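Local coordinates for protein DNA polymerase III subunit beta (Helicobacter pylori 26695, PDB 4S3I) that acts as the sliding beta clamp of DNA replication, tethering DNA polymerases and other proteins to DNA and giving them processivity, at residues 29-34 / 110-115; 41-46 / 56-61; 50-55 / 236-241. One frame throughout, in Å; residues are numbered along the deposited sequence.

How the interactions relate
The segments come along the chain in the order 29-34, 41-46, 50-55, 56-61, 110-115 and 236-241. Interaction 2 is thus nested in the loop that interaction 1 closes, while interaction 3 crosses both. Their centres lie about 19 Å (1 to 2), 20 Å (1 to 3) and 22 Å (2 to 3) apart. Interactions 2 and 3 use successive parts of strand 53-60, which lies between 43-49 and 233-238 in a nine-stranded sheet. Interaction 1 lies at the surface, where strand 34-40 of that sheet begins and 105-110 of another sheet ends. Interactions 1 and 2 lie within the N-terminal domain, whereas interaction 3 joins it to the central domain in one sheet.

Interaction 1. Residues 29-34 / 110-115; sequences SSIASH and PMFDAD
F112 carries its CG anti to the carbonyl carbon (chi1 -68°) and H34 has a chi1 of -86°; with both CB atoms directed at the opposing segment, these settings lay the CD2-CE2 side of the phenyl over one imidazole face. The result is an offset stack, with ring centroids 4.0 Å apart and planes inclined by 18°. F112 CD2 stands 3.2 Å above the H34 ring plane, over its centre, and F112 CE2 is 3.1 Å from H34 NE2. At the imidazole edge, near its plane, P110 O approaches H34 CE1 at 3.6 Å.

I31 slides past the phenyl in the opposite direction. Its CB is 4.0 Å from F112 CD2, and its extended branch continues until CD1 lies 3.7 Å from D113 O. S29 O meets F112 CZ obliquely at 3.5 Å. Residues 31-33 form a short 3-10 segment, just before which S30 O accepts from both the backbone N and the OG of S33.

T71 of strand 68-73 is a shared second-shell anchor, its OG1 bonding to H34 ND1 and F112 N. P110 also packs on E300 of the second subunit. Since the segments share no direct hydrogen bond, ring overlap and apolar packing join them, while T71 holds H34 ND1 and F112 N, which probably restricts how far the imidazole can shift against the phenyl.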
ATOM      1  N   SER A  29     -21.913  16.234  -5.675  1.00 35.24           N
ATOM      2  CA  SER A  29     -23.015  17.062  -6.153  1.00 35.92           C
ATOM      3  C   SER A  29     -22.711  17.699  -7.525  1.00 35.99           C
ATOM      4  O   SER A  29     -23.573  18.354  -8.130  1.00 36.55           O
ATOM      5  CB  SER A  29     -23.361  18.137  -5.131  1.00 36.94           C
ATOM      6  OG  SER A  29     -22.393  19.161  -5.129  1.00 37.41           O
ATOM      7  N   SER A  30     -21.489  17.500  -8.019  1.00 35.48           N
ATOM      8  CA  SER A  30     -21.089  18.060  -9.319  1.00 35.57           C
ATOM      9  C   SER A  30     -21.143  17.007 -10.417  1.00 34.80           C
ATOM     10  O   SER A  30     -20.749  15.861 -10.197  1.00 34.03           O
ATOM     11  CB  SER A  30     -19.671  18.641  -9.255  1.00 38.81           C
ATOM     12  OG  SER A  30     -19.179  18.969 -10.547  1.00 35.62           O
ATOM     13  N   ILE A  31     -21.586  17.407 -11.610  1.00 35.09           N
ATOM     14  CA  ILE A  31     -21.653  16.466 -12.723  1.00 34.50           C
ATOM     15  C   ILE A  31     -20.261  15.941 -13.089  1.00 33.83           C
ATOM     16  O   ILE A  31     -20.140  14.907 -13.725  1.00 33.23           O
ATOM     17  CB  ILE A  31     -22.389  17.051 -13.971  1.00 35.07           C
ATOM     18  CG1 ILE A  31     -22.767  15.935 -14.956  1.00 34.55           C
ATOM     19  CG2 ILE A  31     -21.555  18.123 -14.673  1.00 35.57           C
ATOM     20  CD1 ILE A  31     -23.851  16.341 -15.939  1.00 35.17           C
ATOM     21  N   ALA A  32     -19.210  16.643 -12.665  1.00 34.00           N
ATOM     22  CA  ALA A  32     -17.840  16.140 -12.888  1.00 33.37           C
ATOM     23  C   ALA A  32     -17.573  14.819 -12.168  1.00 32.57           C
ATOM     24  O   ALA A  32     -16.601  14.121 -12.481  1.00 31.98           O
ATOM     25  CB  ALA A  32     -16.793  17.180 -12.517  1.00 33.78           C
ATOM     26  N   SER A  33     -18.410  14.489 -11.185  1.00 32.63           N
ATOM     27  CA  SER A  33     -18.286  13.217 -10.471  1.00 32.01           C
ATOM     28  C   SER A  33     -19.102  12.100 -11.133  1.00 31.64           C
ATOM     29  O   SER A  33     -19.158  10.966 -10.622  1.00 31.22           O
ATOM     30  CB  SER A  33     -18.729  13.366  -9.014  1.00 32.33           C
ATOM     31  OG  SER A  33     -20.136  13.520  -8.922  1.00 32.75           O
ATOM     32  N   HIS A  34     -19.731  12.428 -12.265  1.00 31.90           N
ATOM     33  CA  HIS A  34     -20.690  11.537 -12.915  1.00 31.76           C
ATOM     34  C   HIS A  34     -20.207  10.915 -14.229  1.00 31.42           C
ATOM     35  O   HIS A  34     -19.472  11.538 -15.003  1.00 31.52           O
ATOM     36  CB  HIS A  34     -22.014  12.272 -13.175  1.00 32.42           C
ATOM     37  CG  HIS A  34     -22.958  12.237 -12.019  1.00 32.66           C
ATOM     38  ND1 HIS A  34     -24.319  12.071 -12.171  1.00 32.96           N
ATOM     39  CD2 HIS A  34     -22.737  12.339 -10.685  1.00 32.70           C
ATOM     40  CE1 HIS A  34     -24.894  12.077 -10.983  1.00 33.16           C
ATOM     41  NE2 HIS A  34     -23.958  12.231 -10.066  1.00 33.02           N
ATOM     42  N   PRO A 110     -29.328   9.150  -7.866  1.00 33.69           N
ATOM     43  CA  PRO A 110     -29.919  10.262  -8.612  1.00 34.16           C
ATOM     44  C   PRO A 110     -29.134  10.550  -9.899  1.00 33.90           C
ATOM     45  O   PRO A 110     -27.908  10.451  -9.903  1.00 33.48           O
ATOM     46  CB  PRO A 110     -29.799  11.435  -7.636  1.00 34.68           C
ATOM     47  CG  PRO A 110     -28.535  11.099  -6.808  1.00 34.28           C
ATOM     48  CD  PRO A 110     -28.522   9.592  -6.706  1.00 33.85           C
ATOM     49  N   MET A 111     -29.835  10.900 -10.974  1.00 34.20           N
ATOM     50  CA  MET A 111     -29.173  11.262 -12.217  1.00 34.10           C
ATOM     51  C   MET A 111     -29.165  12.780 -12.368  1.00 34.74           C
ATOM     52  O   MET A 111     -30.037  13.458 -11.822  1.00 35.33           O
ATOM     53  CB  MET A 111     -29.897  10.614 -13.402  1.00 34.12           C
ATOM     54  CG  MET A 111     -30.033   9.100 -13.319  1.00 33.66           C
ATOM     55  SD  MET A 111     -30.326   8.451 -14.965  1.00 33.69           S
ATOM     56  CE  MET A 111     -31.962   9.100 -15.323  1.00 39.58           C
ATOM     57  N   PHE A 112     -28.197  13.318 -13.110  1.00 34.69           N
ATOM     58  CA  PHE A 112     -28.206  14.743 -13.454  1.00 35.41           C
ATOM     59  C   PHE A 112     -28.702  14.958 -14.892  1.00 35.76           C
ATOM     60  O   PHE A 112     -28.838  14.005 -15.657  1.00 35.39           O
ATOM     61  CB  PHE A 112     -26.807  15.352 -13.288  1.00 35.30           C
ATOM     62  CG  PHE A 112     -26.332  15.425 -11.860  1.00 35.20           C
ATOM     63  CD1 PHE A 112     -27.215  15.726 -10.826  1.00 38.34           C
ATOM     64  CD2 PHE A 112     -25.000  15.213 -11.553  1.00 34.70           C
ATOM     65  CE1 PHE A 112     -26.768  15.799  -9.502  1.00 39.37           C
ATOM     66  CE2 PHE A 112     -24.547  15.273 -10.238  1.00 34.68           C
ATOM     67  CZ  PHE A 112     -25.429  15.562  -9.213  1.00 35.96           C
ATOM     68  N   ASP A 113     -28.957  16.206 -15.256  1.00 36.56           N
ATOM     69  CA  ASP A 113     -29.333  16.537 -16.633  1.00 37.04           C
ATOM     70  C   ASP A 113     -28.163  16.238 -17.581  1.00 37.68           C
ATOM     71  O   ASP A 113     -27.133  16.911 -17.546  1.00 36.77           O
ATOM     72  CB  ASP A 113     -29.751  18.010 -16.719  1.00 38.09           C
ATOM     73  CG  ASP A 113     -30.261  18.409 -18.103  1.00 47.15           C
ATOM     74  OD1 ASP A 113     -30.391  17.542 -18.997  1.00 45.10           O
ATOM     75  OD2 ASP A 113     -30.545  19.612 -18.282  1.00 52.51           O
ATOM     76  N   ALA A 114     -28.321  15.223 -18.425  1.00 36.26           N
ATOM     77  CA  ALA A 114     -27.281  14.857 -19.383  1.00 40.14           C
ATOM     78  C   ALA A 114     -26.898  16.003 -20.334  1.00 36.66           C
ATOM     79  O   ALA A 114     -25.829  15.970 -20.945  1.00 36.46           O
ATOM     80  CB  ALA A 114     -27.691  13.619 -20.167  1.00 39.98           C
ATOM     81  N   ASP A 115     -27.760  17.008 -20.451  1.00 37.55           N
ATOM     82  CA  ASP A 115     -27.473  18.167 -21.301  1.00 39.08           C
ATOM     83  C   ASP A 115     -26.295  19.001 -20.777  1.00 40.97           C
ATOM     84  O   ASP A 115     -25.700  19.795 -21.512  1.00 39.02           O
ATOM     85  CB  ASP A 115     -28.712  19.061 -21.436  1.00 45.25           C
ATOM     86  CG  ASP A 115     -29.803  18.445 -22.311  1.00 57.85           C
ATOM     87  OD1 ASP A 115     -29.470  17.637 -23.206  1.00 54.79           O
ATOM     88  OD2 ASP A 115     -30.991  18.790 -22.095  1.00 57.13           O
TER

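Interaction 2. Residues 41-46 / 56-61; sequences KEKLFL and KSYIFT
L44 and I59 exchange backbone hydrogen bonds (L44 N to I59 O 2.8 Å, I59 N to L44 O 2.9 Å), and L46 and S57 form the same kind of antiparallel hydrogen-bonded pair. These pairs alternate with the non-hydrogen-bonded pairs K43-F60 and F45-Y58, as expected of a beta hairpin built from strands 43-49 and 53-60. Beyond the K43-F60 pair, E42 O accepts from T61 N at 3.0 Å and, weakly, from T61 OG1. Close CA-H...O contacts, such as Y58 CA to L44 O at 3.1 Å, supplement the ladder.

Aromatic and cationic groups gather on the sheet face bearing F45 and Y58. With its CG between the backbone N and the carbonyl carbon (chi1 84°), Y58 offers one ring face to the extended chain of K43. K43 NZ lies 3.9 Å from the Y58 centroid, 20° off the ring normal, a cation-pi contact, and K43 CE adds a CH-pi contact. The F45 and Y58 rings are oblique, at 47°; Y58 CB lies over the F45 face, 3.9 Å from its centroid, a CH-pi contact. K56 CE reaches F45 CD2 at 3.6 Å.

Apolar packing occupies the opposite face. L44 and I59 lie side by side (CB to CG1 4.1 Å); L46 and I59 pack on helix 9-19, L44 and I59 on strand 4-7. S57, on the same face, has its OG bonded to H233 ND1.

Aliphatic groups face the domain interior, whereas the other face mixes aromatic rings with lysine chains; the Y58 ring probably stabilises the K43 ammonium group.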
ATOM      1  N   LYS A  41     -28.609   0.389 -29.436  1.00 37.67           N
ATOM      2  CA  LYS A  41     -28.686  -0.985 -29.935  1.00 51.06           C
ATOM      3  C   LYS A  41     -28.211  -1.968 -28.866  1.00 54.48           C
ATOM      4  O   LYS A  41     -28.752  -1.991 -27.758  1.00 61.25           O
ATOM      5  CB  LYS A  41     -27.914  -1.129 -31.252  1.00 54.74           C
ATOM      6  CG  LYS A  41     -28.520  -0.295 -32.386  1.00 59.68           C
ATOM      7  CD  LYS A  41     -27.543  -0.069 -33.529  1.00 62.58           C
ATOM      8  CE  LYS A  41     -28.046   1.028 -34.460  1.00 68.20           C
ATOM      9  NZ  LYS A  41     -27.027   1.407 -35.484  1.00 69.02           N
ATOM     10  N   GLU A  42     -27.199  -2.767 -29.171  1.00 52.63           N
ATOM     11  CA  GLU A  42     -26.755  -3.750 -28.190  1.00 58.10           C
ATOM     12  C   GLU A  42     -25.504  -3.330 -27.420  1.00 46.19           C
ATOM     13  O   GLU A  42     -24.789  -4.185 -26.897  1.00 43.06           O
ATOM     14  CB  GLU A  42     -26.559  -5.123 -28.842  1.00 74.76           C
ATOM     15  CG  GLU A  42     -27.609  -6.159 -28.431  1.00 90.07           C
ATOM     16  CD  GLU A  42     -29.033  -5.770 -28.827  1.00 97.47           C
ATOM     17  OE1 GLU A  42     -29.961  -6.019 -28.026  1.00 99.17           O
ATOM     18  OE2 GLU A  42     -29.226  -5.226 -29.938  1.00 97.95           O
ATOM     19  N   LYS A  43     -25.243  -2.025 -27.346  1.00 38.39           N
ATOM     20  CA  LYS A  43     -24.101  -1.517 -26.572  1.00 36.60           C
ATOM     21  C   LYS A  43     -24.549  -0.563 -25.462  1.00 40.08           C
ATOM     22  O   LYS A  43     -25.545   0.159 -25.616  1.00 34.19           O
ATOM     23  CB  LYS A  43     -23.088  -0.799 -27.480  1.00 41.54           C
ATOM     24  CG  LYS A  43     -22.356  -1.681 -28.505  1.00 44.42           C
ATOM     25  CD  LYS A  43     -21.318  -0.863 -29.289  1.00 47.59           C
ATOM     26  CE  LYS A  43     -20.420  -1.731 -30.173  1.00 53.71           C
ATOM     27  NZ  LYS A  43     -19.401  -0.915 -30.905  1.00 51.80           N
ATOM     28  N   LEU A  44     -23.822  -0.578 -24.343  1.00 41.17           N
ATOM     29  CA  LEU A  44     -23.913   0.483 -23.334  1.00 35.17           C
ATOM     30  C   LEU A  44     -22.607   1.260 -23.371  1.00 32.12           C
ATOM     31  O   LEU A  44     -21.541   0.693 -23.155  1.00 31.73           O
ATOM     32  CB  LEU A  44     -24.110  -0.089 -21.925  1.00 32.15           C
ATOM     33  CG  LEU A  44     -23.906   0.924 -20.793  1.00 31.71           C
ATOM     34  CD1 LEU A  44     -25.071   1.902 -20.747  1.00 32.07           C
ATOM     35  CD2 LEU A  44     -23.740   0.240 -19.448  1.00 31.34           C
ATOM     36  N   PHE A  45     -22.688   2.548 -23.672  1.00 32.28           N
ATOM     37  CA  PHE A  45     -21.521   3.410 -23.658  1.00 31.97           C
ATOM     38  C   PHE A  45     -21.461   4.149 -22.333  1.00 31.57           C
ATOM     39  O   PHE A  45     -22.469   4.674 -21.853  1.00 31.78           O
ATOM     40  CB  PHE A  45     -21.594   4.427 -24.798  1.00 32.52           C
ATOM     41  CG  PHE A  45     -21.377   3.826 -26.161  1.00 35.23           C
ATOM     42  CD1 PHE A  45     -22.437   3.260 -26.859  1.00 39.93           C
ATOM     43  CD2 PHE A  45     -20.106   3.814 -26.736  1.00 37.63           C
ATOM     44  CE1 PHE A  45     -22.241   2.700 -28.130  1.00 45.48           C
ATOM     45  CE2 PHE A  45     -19.895   3.251 -28.002  1.00 37.75           C
ATOM     46  CZ  PHE A  45     -20.968   2.694 -28.695  1.00 42.39           C
ATOM     47  N   LEU A  46     -20.270   4.192 -21.763  1.00 31.06           N
ATOM     48  CA  LEU A  46     -20.039   4.868 -20.501  1.00 30.73           C
ATOM     49  C   LEU A  46     -18.921   5.865 -20.766  1.00 38.75           C
ATOM     50  O   LEU A  46     -17.879   5.500 -21.327  1.00 35.19           O
ATOM     51  CB  LEU A  46     -19.641   3.859 -19.419  1.00 30.24           C
ATOM     52  CG  LEU A  46     -20.546   2.640 -19.201  1.00 30.43           C
ATOM     53  CD1 LEU A  46     -20.139   1.485 -20.092  1.00 32.43           C
ATOM     54  CD2 LEU A  46     -20.530   2.170 -17.733  1.00 30.04           C
ATOM     55  N   LYS A  56     -14.149   7.290 -23.287  1.00 30.48           N
ATOM     56  CA  LYS A  56     -15.446   6.742 -23.663  1.00 30.79           C
ATOM     57  C   LYS A  56     -15.269   5.253 -23.946  1.00 30.57           C
ATOM     58  O   LYS A  56     -14.420   4.862 -24.753  1.00 31.60           O
ATOM     59  CB  LYS A  56     -15.991   7.470 -24.896  1.00 31.54           C
ATOM     60  CG  LYS A  56     -17.259   6.878 -25.492  1.00 39.67           C
ATOM     61  CD  LYS A  56     -17.679   7.692 -26.719  1.00 50.36           C
ATOM     62  CE  LYS A  56     -19.034   7.258 -27.263  1.00 56.79           C
ATOM     63  NZ  LYS A  56     -19.514   8.186 -28.334  1.00 61.48           N
ATOM     64  N   SER A  57     -16.048   4.424 -23.263  1.00 30.42           N
ATOM     65  CA  SER A  57     -15.935   2.975 -23.392  1.00 30.29           C
ATOM     66  C   SER A  57     -17.304   2.385 -23.677  1.00 33.31           C
ATOM     67  O   SER A  57     -18.326   3.061 -23.511  1.00 30.97           O
ATOM     68  CB  SER A  57     -15.396   2.366 -22.094  1.00 30.26           C
ATOM     69  OG  SER A  57     -14.166   2.951 -21.710  1.00 35.60           O
ATOM     70  N   TYR A  58     -17.337   1.123 -24.092  1.00 33.05           N
ATOM     71  CA  TYR A  58     -18.612   0.420 -24.191  1.00 31.25           C
ATOM     72  C   TYR A  58     -18.510  -1.005 -23.666  1.00 38.09           C
ATOM     73  O   TYR A  58     -17.429  -1.604 -23.666  1.00 32.46           O
ATOM     74  CB  TYR A  58     -19.159   0.420 -25.625  1.00 31.98           C
ATOM     75  CG  TYR A  58     -18.602  -0.678 -26.507  1.00 38.15           C
ATOM     76  CD1 TYR A  58     -17.507  -0.445 -27.323  1.00 47.47           C
ATOM     77  CD2 TYR A  58     -19.187  -1.947 -26.539  1.00 40.13           C
ATOM     78  CE1 TYR A  58     -17.002  -1.440 -28.141  1.00 52.46           C
ATOM     79  CE2 TYR A  58     -18.681  -2.948 -27.344  1.00 44.42           C
ATOM     80  CZ  TYR A  58     -17.589  -2.688 -28.145  1.00 52.07           C
ATOM     81  OH  TYR A  58     -17.074  -3.675 -28.955  1.00 55.73           O
ATOM     82  N   ILE A  59     -19.645  -1.538 -23.220  1.00 31.34           N
ATOM     83  CA  ILE A  59     -19.794  -2.971 -23.028  1.00 31.52           C
ATOM     84  C   ILE A  59     -21.042  -3.407 -23.785  1.00 33.60           C
ATOM     85  O   ILE A  59     -21.945  -2.597 -24.023  1.00 32.47           O
ATOM     86  CB  ILE A  59     -19.910  -3.362 -21.543  1.00 31.14           C
ATOM     87  CG1 ILE A  59     -21.150  -2.733 -20.900  1.00 31.22           C
ATOM     88  CG2 ILE A  59     -18.631  -2.990 -20.785  1.00 32.58           C
ATOM     89  CD1 ILE A  59     -21.384  -3.178 -19.430  1.00 30.98           C
ATOM     90  N   PHE A  60     -21.085  -4.678 -24.178  1.00 32.67           N
ATOM     91  CA  PHE A  60     -22.266  -5.214 -24.835  1.00 35.68           C
ATOM     92  C   PHE A  60     -23.308  -5.466 -23.769  1.00 33.43           C
ATOM     93  O   PHE A  60     -22.975  -5.892 -22.664  1.00 35.30           O
ATOM     94  CB  PHE A  60     -21.943  -6.533 -25.539  1.00 38.28           C
ATOM     95  CG  PHE A  60     -21.090  -6.378 -26.769  1.00 40.61           C
ATOM     96  CD1 PHE A  60     -21.612  -5.791 -27.921  1.00 43.92           C
ATOM     97  CD2 PHE A  60     -19.781  -6.838 -26.783  1.00 41.77           C
ATOM     98  CE1 PHE A  60     -20.832  -5.648 -29.062  1.00 45.83           C
ATOM     99  CE2 PHE A  60     -18.990  -6.705 -27.921  1.00 43.67           C
ATOM    100  CZ  PHE A  60     -19.517  -6.109 -29.061  1.00 42.51           C
ATOM    101  N   THR A  61     -24.567  -5.215 -24.095  1.00 33.90           N
ATOM    102  CA  THR A  61     -25.665  -5.547 -23.197  1.00 39.68           C
ATOM    103  C   THR A  61     -26.053  -7.017 -23.337  1.00 45.20           C
ATOM    104  O   THR A  61     -25.975  -7.585 -24.430  1.00 40.43           O
ATOM    105  CB  THR A  61     -26.902  -4.682 -23.493  1.00 39.22           C
ATOM    106  OG1 THR A  61     -27.363  -4.959 -24.820  1.00 39.75           O
ATOM    107  CG2 THR A  61     -26.555  -3.205 -23.371  1.00 34.16           C
TER

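Interaction 3. Residues 50-55 / 236-241; sequences DSDIGL and FTKLID
D52 O accepts two donors at the end of the ladder: K238 N at 2.7 Å, with a nearly straight N-H...O angle of 173°, and a water at 3.0 Å. The same water donates to T237 OG1, whose hydroxyl in turn donates to K238 O at 2.8 Å, a chain of bonds linking D52 to the opposite strand. Further along, G54 and F236 satisfy each other's backbone: F236 N to G54 O is 2.9 Å and G54 N to F236 O is 3.1 Å.

These bonds splice strand 53-60 of the N-terminal domain antiparallel to strand 233-238 of the central domain, so one continuous sheet runs across the interdomain boundary of the clamp.

In the turn leading into the splice, D50 OD1 accepts D52 N on its anti side in an Asx turn and also I53 N on its syn side, completing an Asx motif, while D50 N bonds to I53 O. The F236 ring lies over the I53-G54 peptide, its CE2 3.4 Å from G54 CA where there is no side chain, and D50 O meets its edge in plane, 3.3 Å from CZ. F120 joins F236 edge-to-face. At the exposed end of the contact, D52 OD1 and K238 NZ form a long salt bridge (3.9 Å), K238 reaching it through a bend at chi3 (-66°).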
ATOM      1  N   ASP A  50     -13.798  15.839 -19.308  1.00 42.99           N
ATOM      2  CA  ASP A  50     -13.937  17.277 -19.139  1.00 41.70           C
ATOM      3  C   ASP A  50     -13.275  17.948 -20.331  1.00 43.04           C
ATOM      4  O   ASP A  50     -13.002  17.291 -21.336  1.00 47.32           O
ATOM      5  CB  ASP A  50     -13.342  17.760 -17.806  1.00 46.56           C
ATOM      6  CG  ASP A  50     -11.898  17.316 -17.597  1.00 54.27           C
ATOM      7  OD1 ASP A  50     -11.082  17.422 -18.540  1.00 52.43           O
ATOM      8  OD2 ASP A  50     -11.575  16.864 -16.474  1.00 54.98           O
ATOM      9  N   SER A  51     -13.001  19.240 -20.221  1.00 41.55           N
ATOM     10  CA  SER A  51     -12.345  19.976 -21.300  1.00 52.73           C
ATOM     11  C   SER A  51     -10.937  19.439 -21.609  1.00 53.78           C
ATOM     12  O   SER A  51     -10.455  19.553 -22.737  1.00 56.64           O
ATOM     13  CB  SER A  51     -12.266  21.466 -20.948  1.00 56.91           C
ATOM     14  OG  SER A  51     -11.502  21.658 -19.764  1.00 60.34           O
ATOM     15  N   ASP A  52     -10.288  18.846 -20.610  1.00 45.89           N
ATOM     16  CA  ASP A  52      -8.869  18.519 -20.710  1.00 47.46           C
ATOM     17  C   ASP A  52      -8.572  17.067 -21.105  1.00 44.19           C
ATOM     18  O   ASP A  52      -7.558  16.782 -21.748  1.00 39.34           O
ATOM     19  CB  ASP A  52      -8.176  18.825 -19.376  1.00 61.86           C
ATOM     20  CG  ASP A  52      -8.325  20.278 -18.948  1.00 72.61           C
ATOM     21  OD1 ASP A  52      -9.301  20.939 -19.360  1.00 74.42           O
ATOM     22  OD2 ASP A  52      -7.457  20.753 -18.183  1.00 76.73           O
ATOM     23  N   ILE A  53      -9.446  16.149 -20.707  1.00 32.49           N
ATOM     24  CA  ILE A  53      -9.171  14.726 -20.869  1.00 31.67           C
ATOM     25  C   ILE A  53     -10.462  13.930 -20.730  1.00 31.46           C
ATOM     26  O   ILE A  53     -11.424  14.409 -20.115  1.00 31.76           O
ATOM     27  CB  ILE A  53      -8.145  14.252 -19.810  1.00 37.58           C
ATOM     28  CG1 ILE A  53      -7.618  12.860 -20.131  1.00 30.29           C
ATOM     29  CG2 ILE A  53      -8.757  14.273 -18.408  1.00 40.97           C
ATOM     30  CD1 ILE A  53      -6.421  12.477 -19.292  1.00 29.76           C
ATOM     31  N   GLY A  54     -10.496  12.722 -21.290  1.00 31.02           N
ATOM     32  CA  GLY A  54     -11.701  11.922 -21.220  1.00 30.89           C
ATOM     33  C   GLY A  54     -11.577  10.529 -21.788  1.00 30.45           C
ATOM     34  O   GLY A  54     -10.677  10.236 -22.587  1.00 30.38           O
ATOM     35  N   LEU A  55     -12.487   9.667 -21.358  1.00 30.23           N
ATOM     36  CA  LEU A  55     -12.524   8.279 -21.784  1.00 29.92           C
ATOM     37  C   LEU A  55     -13.961   7.920 -22.130  1.00 38.91           C
ATOM     38  O   LEU A  55     -14.885   8.217 -21.362  1.00 31.82           O
ATOM     39  CB  LEU A  55     -12.042   7.361 -20.665  1.00 29.29           C
ATOM     40  CG  LEU A  55     -12.156   5.868 -20.985  1.00 29.06           C
ATOM     41  CD1 LEU A  55     -11.260   5.510 -22.177  1.00 29.12           C
ATOM     42  CD2 LEU A  55     -11.809   5.028 -19.758  1.00 28.55           C
ATOM     43  N   PHE A 236      -9.141  10.647 -25.063  1.00 31.04           N
ATOM     44  CA  PHE A 236      -8.556  11.883 -25.573  1.00 31.61           C
ATOM     45  C   PHE A 236      -7.864  12.690 -24.477  1.00 31.44           C
ATOM     46  O   PHE A 236      -8.186  12.572 -23.290  1.00 31.06           O
ATOM     47  CB  PHE A 236      -9.594  12.751 -26.277  1.00 32.47           C
ATOM     48  CG  PHE A 236     -10.386  13.632 -25.344  1.00 34.77           C
ATOM     49  CD1 PHE A 236      -9.958  14.924 -25.045  1.00 34.82           C
ATOM     50  CD2 PHE A 236     -11.569  13.169 -24.774  1.00 36.10           C
ATOM     51  CE1 PHE A 236     -10.690  15.740 -24.169  1.00 37.13           C
ATOM     52  CE2 PHE A 236     -12.312  13.975 -23.920  1.00 37.72           C
ATOM     53  CZ  PHE A 236     -11.867  15.261 -23.612  1.00 33.23           C
ATOM     54  N   THR A 237      -6.915  13.514 -24.895  1.00 31.80           N
ATOM     55  CA  THR A 237      -6.307  14.497 -24.014  1.00 31.90           C
ATOM     56  C   THR A 237      -6.033  15.769 -24.774  1.00 32.82           C
ATOM     57  O   THR A 237      -5.700  15.744 -25.966  1.00 33.18           O
ATOM     58  CB  THR A 237      -4.988  13.991 -23.372  1.00 40.03           C
ATOM     59  OG1 THR A 237      -4.426  15.034 -22.557  1.00 36.28           O
ATOM     60  CG2 THR A 237      -3.978  13.604 -24.448  1.00 31.22           C
ATOM     61  N   LYS A 238      -6.202  16.893 -24.093  1.00 33.29           N
ATOM     62  CA  LYS A 238      -5.749  18.144 -24.657  1.00 34.21           C
ATOM     63  C   LYS A 238      -4.231  18.048 -24.675  1.00 34.65           C
ATOM     64  O   LYS A 238      -3.636  17.365 -23.830  1.00 34.18           O
ATOM     65  CB  LYS A 238      -6.204  19.322 -23.799  1.00 46.00           C
ATOM     66  CG  LYS A 238      -5.981  20.668 -24.451  1.00 56.40           C
ATOM     67  CD  LYS A 238      -6.163  21.828 -23.469  1.00 67.93           C
ATOM     68  CE  LYS A 238      -7.596  21.965 -22.960  1.00 71.94           C
ATOM     69  NZ  LYS A 238      -7.798  23.237 -22.186  1.00 71.82           N
ATOM     70  N   LEU A 239      -3.606  18.692 -25.652  1.00 34.61           N
ATOM     71  CA  LEU A 239      -2.151  18.724 -25.730  1.00 35.73           C
ATOM     72  C   LEU A 239      -1.628  19.955 -24.993  1.00 39.80           C
ATOM     73  O   LEU A 239      -2.357  20.936 -24.793  1.00 35.80           O
ATOM     74  CB  LEU A 239      -1.686  18.789 -27.189  1.00 35.00           C
ATOM     75  CG  LEU A 239      -2.097  17.682 -28.160  1.00 41.23           C
ATOM     76  CD1 LEU A 239      -1.492  17.897 -29.556  1.00 40.30           C
ATOM     77  CD2 LEU A 239      -1.722  16.325 -27.620  1.00 41.93           C
ATOM     78  N   ILE A 240      -0.358  19.911 -24.604  1.00 36.07           N
ATOM     79  CA  ILE A 240       0.310  21.106 -24.105  1.00 40.69           C
ATOM     80  C   ILE A 240       0.761  21.995 -25.261  1.00 44.73           C
ATOM     81  O   ILE A 240       1.485  21.543 -26.154  1.00 40.68           O
ATOM     82  CB  ILE A 240       1.526  20.752 -23.248  1.00 39.91           C
ATOM     83  CG1 ILE A 240       1.091  19.890 -22.064  1.00 37.57           C
ATOM     84  CG2 ILE A 240       2.220  22.024 -22.767  1.00 39.34           C
ATOM     85  CD1 ILE A 240       2.234  19.453 -21.168  1.00 37.08           C
ATOM     86  N   ASP A 241       0.333  23.257 -25.236  1.00 51.43           N
ATOM     87  CA  ASP A 241       0.701  24.223 -26.269  1.00 64.13           C
ATOM     88  C   ASP A 241       2.107  24.761 -26.077  1.00 66.19           C
ATOM     89  O   ASP A 241       2.543  24.989 -24.952  1.00 65.43           O
ATOM     90  CB  ASP A 241      -0.264  25.408 -26.266  1.00 73.08           C
ATOM     91  CG  ASP A 241      -1.589  25.081 -26.909  1.00 79.34           C
ATOM     92  OD1 ASP A 241      -1.586  24.447 -27.987  1.00 78.81           O
ATOM     93  OD2 ASP A 241      -2.629  25.458 -26.331  1.00 84.47           O
TER
HETATM   94  O   HOH W   1      -5.033  16.249 -20.268  1.00 43.40           O